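Local coordinates for chromatin structure-remodeling complex subunit RSC2 (Saccharomyces cerevisiae, PDB 4BB7), which serves in the RSC chromatin-remodelling complex, which regulates transcription and repositions nucleosomes, and binds histone H3 through its BAH domain, at residues Thr110-Gly115 against Gly123-Cys128. Sequence-based numbering, arbitrary orientation.
Sequences TRYQRG and GPLFVC
The ring of Y112 reaches from the short helix 109-114 to strand 125-128 and meets two aliphatic side chains, V127 near its base and L125 near its hydroxyl end. With CG anti to the backbone N (chi1 -160°), the ring extends away from the helix, and its CD2 lies 4.0 Å from V127 CG2, the methyl standing at the ring edge, close to its plane. The tyrosine and valine side chains cross at about a right angle. L125 approaches from the opposite direction and obliquely to the ring. Its chi1 of 175° sets CG anti to the backbone N, and from there the CD2 methyl meets the phenol end, 3.6 Å from Y112 OH and 3.9 Å from Y112 CZ. G115 O lies in plane at the edge of the tyrosine ring, and R166 and T246 also touch this side chain. Within the BAH domain, the helix that follows strand 100-108 thus packs through Y112 on strand 125-128, the outermost strand on one side of the six-stranded mixed sheet within this chain. I107 of strand 100-108, the parallel neighbour of 125-128, touches both Y112 and V127. Replacing Y112 by an alanine removes the ring, and would probably open a gap between helix and strand facing V127 CG2 and L125 CD2. The contacts across the segments, 159 Å² buried in total, are van der Waals ones, the phenol oxygen included, so the join relies on shape instead of directional bonds.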
ATOM      1  N   THR A 110     -11.357  29.837  -2.796  1.00 27.38           N
ATOM      2  CA  THR A 110     -11.229  31.149  -2.174  1.00 35.46           C
ATOM      3  C   THR A 110     -10.140  31.983  -2.856  1.00 35.67           C
ATOM      4  O   THR A 110     -10.264  33.201  -2.979  1.00 34.12           O
ATOM      5  CB  THR A 110     -10.948  31.035  -0.665  1.00 37.81           C
ATOM      6  OG1 THR A 110     -11.833  30.067  -0.084  1.00 37.78           O
ATOM      7  CG2 THR A 110     -11.153  32.377   0.017  1.00 37.31           C
ATOM      8  N   ARG A 111      -9.082  31.314  -3.312  1.00 33.86           N
ATOM      9  CA  ARG A 111      -7.996  31.970  -4.039  1.00 33.61           C
ATOM     10  C   ARG A 111      -8.394  32.335  -5.477  1.00 36.79           C
ATOM     11  O   ARG A 111      -8.271  33.494  -5.889  1.00 30.70           O
ATOM     12  CB  ARG A 111      -6.748  31.083  -4.032  1.00 34.30           C
ATOM     13  CG  ARG A 111      -5.614  31.560  -4.921  1.00 29.00           C
ATOM     14  CD  ARG A 111      -4.431  30.602  -4.833  1.00 35.06           C
ATOM     15  NE  ARG A 111      -3.359  30.954  -5.760  1.00 41.36           N
ATOM     16  CZ  ARG A 111      -2.556  30.071  -6.348  1.00 36.33           C
ATOM     17  NH1 ARG A 111      -2.703  28.775  -6.109  1.00 26.58           N
ATOM     18  NH2 ARG A 111      -1.611  30.486  -7.179  1.00 39.57           N
ATOM     19  N   TYR A 112      -8.874  31.351  -6.234  1.00 34.98           N
ATOM     20  CA  TYR A 112      -9.349  31.590  -7.598  1.00 35.75           C
ATOM     21  C   TYR A 112     -10.439  32.665  -7.594  1.00 34.67           C
ATOM     22  O   TYR A 112     -10.750  33.269  -8.624  1.00 31.68           O
ATOM     23  CB  TYR A 112      -9.892  30.294  -8.209  1.00 32.47           C
ATOM     24  CG  TYR A 112      -9.964  30.295  -9.720  1.00 30.53           C
ATOM     25  CD1 TYR A 112      -9.239  31.209 -10.471  1.00 32.10           C
ATOM     26  CD2 TYR A 112     -10.768  29.384 -10.397  1.00 39.55           C
ATOM     27  CE1 TYR A 112      -9.304  31.211 -11.855  1.00 35.28           C
ATOM     28  CE2 TYR A 112     -10.840  29.375 -11.783  1.00 31.06           C
ATOM     29  CZ  TYR A 112     -10.106  30.292 -12.505  1.00 39.91           C
ATOM     30  OH  TYR A 112     -10.173  30.292 -13.880  1.00 39.49           O
ATOM     31  N   GLN A 113     -11.013  32.894  -6.420  1.00 33.00           N
ATOM     32  CA  GLN A 113     -12.081  33.871  -6.259  1.00 34.48           C
ATOM     33  C   GLN A 113     -11.525  35.291  -6.330  1.00 36.98           C
ATOM     34  O   GLN A 113     -12.167  36.196  -6.862  1.00 36.92           O
ATOM     35  CB  GLN A 113     -12.783  33.646  -4.917  1.00 35.94           C
ATOM     36  CG  GLN A 113     -14.238  34.064  -4.890  1.00 37.81           C
ATOM     37  CD  GLN A 113     -14.879  33.824  -3.539  1.00 40.49           C
ATOM     38  OE1 GLN A 113     -14.235  33.326  -2.615  1.00 35.22           O
ATOM     39  NE2 GLN A 113     -16.156  34.179  -3.416  1.00 38.77           N
ATOM     40  N   ARG A 114     -10.319  35.469  -5.796  1.00 34.05           N
ATOM     41  CA  ARG A 114      -9.682  36.778  -5.715  1.00 33.30           C
ATOM     42  C   ARG A 114      -8.873  37.098  -6.963  1.00 41.38           C
ATOM     43  O   ARG A 114      -8.735  38.261  -7.339  1.00 48.42           O
ATOM     44  CB  ARG A 114      -8.758  36.845  -4.496  1.00 39.46           C
ATOM     45  CG  ARG A 114      -9.459  36.756  -3.150  1.00 44.76           C
ATOM     46  CD  ARG A 114      -8.760  35.754  -2.242  1.00 44.48           C
ATOM     47  NE  ARG A 114      -7.311  35.762  -2.429  1.00 41.60           N
ATOM     48  CZ  ARG A 114      -6.475  34.921  -1.827  1.00 46.38           C
ATOM     49  NH1 ARG A 114      -6.942  34.000  -0.993  1.00 47.03           N
ATOM     50  NH2 ARG A 114      -5.171  34.998  -2.062  1.00 40.20           N
ATOM     51  N   GLY A 115      -8.324  36.068  -7.596  1.00 33.05           N
ATOM     52  CA  GLY A 115      -7.499  36.269  -8.770  1.00 33.05           C
ATOM     53  C   GLY A 115      -7.071  34.979  -9.436  1.00 40.08           C
ATOM     54  O   GLY A 115      -7.768  33.967  -9.364  1.00 40.47           O
ATOM     55  N   GLY A 123      -1.152  21.971 -17.279  1.00 40.59           N
ATOM     56  CA  GLY A 123      -2.262  21.221 -17.840  1.00 31.31           C
ATOM     57  C   GLY A 123      -3.602  21.785 -17.405  1.00 38.60           C
ATOM     58  O   GLY A 123      -3.682  22.940 -16.983  1.00 41.17           O
ATOM     59  N   PRO A 124      -4.663  20.965 -17.490  1.00 34.36           N
ATOM     60  CA  PRO A 124      -6.046  21.386 -17.226  1.00 28.04           C
ATOM     61  C   PRO A 124      -6.209  22.116 -15.895  1.00 23.58           C
ATOM     62  O   PRO A 124      -5.529  21.791 -14.923  1.00 23.97           O
ATOM     63  CB  PRO A 124      -6.816  20.061 -17.193  1.00 25.21           C
ATOM     64  CG  PRO A 124      -5.995  19.131 -18.010  1.00 27.60           C
ATOM     65  CD  PRO A 124      -4.566  19.525 -17.779  1.00 22.90           C
ATOM     66  N   LEU A 125      -7.117  23.086 -15.857  1.00 32.27           N
ATOM     67  CA  LEU A 125      -7.354  23.868 -14.648  1.00 28.14           C
ATOM     68  C   LEU A 125      -8.625  23.428 -13.918  1.00 28.35           C
ATOM     69  O   LEU A 125      -9.734  23.617 -14.415  1.00 30.32           O
ATOM     70  CB  LEU A 125      -7.416  25.362 -14.978  1.00 19.82           C
ATOM     71  CG  LEU A 125      -7.789  26.304 -13.827  1.00 30.89           C
ATOM     72  CD1 LEU A 125      -6.962  26.014 -12.577  1.00 28.51           C
ATOM     73  CD2 LEU A 125      -7.646  27.765 -14.241  1.00 27.40           C
ATOM     74  N   PHE A 126      -8.453  22.829 -12.741  1.00 26.61           N
ATOM     75  CA  PHE A 126      -9.582  22.452 -11.897  1.00 28.21           C
ATOM     76  C   PHE A 126      -9.617  23.362 -10.676  1.00 27.70           C
ATOM     77  O   PHE A 126      -8.597  23.946 -10.304  1.00 24.66           O
ATOM     78  CB  PHE A 126      -9.463  20.999 -11.426  1.00 24.15           C
ATOM     79  CG  PHE A 126      -9.251  20.006 -12.534  1.00 25.80           C
ATOM     80  CD1 PHE A 126     -10.315  19.566 -13.302  1.00 22.84           C
ATOM     81  CD2 PHE A 126      -7.990  19.486 -12.784  1.00 30.61           C
ATOM     82  CE1 PHE A 126     -10.123  18.639 -14.315  1.00 27.78           C
ATOM     83  CE2 PHE A 126      -7.789  18.556 -13.796  1.00 28.24           C
ATOM     84  CZ  PHE A 126      -8.855  18.134 -14.564  1.00 23.65           C
ATOM     85  N   VAL A 127     -10.783  23.478 -10.049  1.00 20.61           N
ATOM     86  CA  VAL A 127     -10.898  24.240  -8.812  1.00 23.78           C
ATOM     87  C   VAL A 127     -11.557  23.398  -7.732  1.00 23.67           C
ATOM     88  O   VAL A 127     -12.449  22.601  -8.012  1.00 27.14           O
ATOM     89  CB  VAL A 127     -11.692  25.554  -8.999  1.00 29.02           C
ATOM     90  CG1 VAL A 127     -13.156  25.262  -9.276  1.00 25.17           C
ATOM     91  CG2 VAL A 127     -11.554  26.443  -7.771  1.00 24.14           C
ATOM     92  N   CYS A 128     -11.106  23.576  -6.498  1.00 28.08           N
ATOM     93  CA  CYS A 128     -11.668  22.848  -5.370  1.00 26.64           C
ATOM     94  C   CYS A 128     -12.111  23.802  -4.269  1.00 26.57           C
ATOM     95  O   CYS A 128     -11.338  24.642  -3.799  1.00 26.44           O
ATOM     96  CB  CYS A 128     -10.658  21.831  -4.824  1.00 24.86           C
ATOM     97  SG  CYS A 128     -11.180  20.981  -3.309  1.00 26.49           S
TER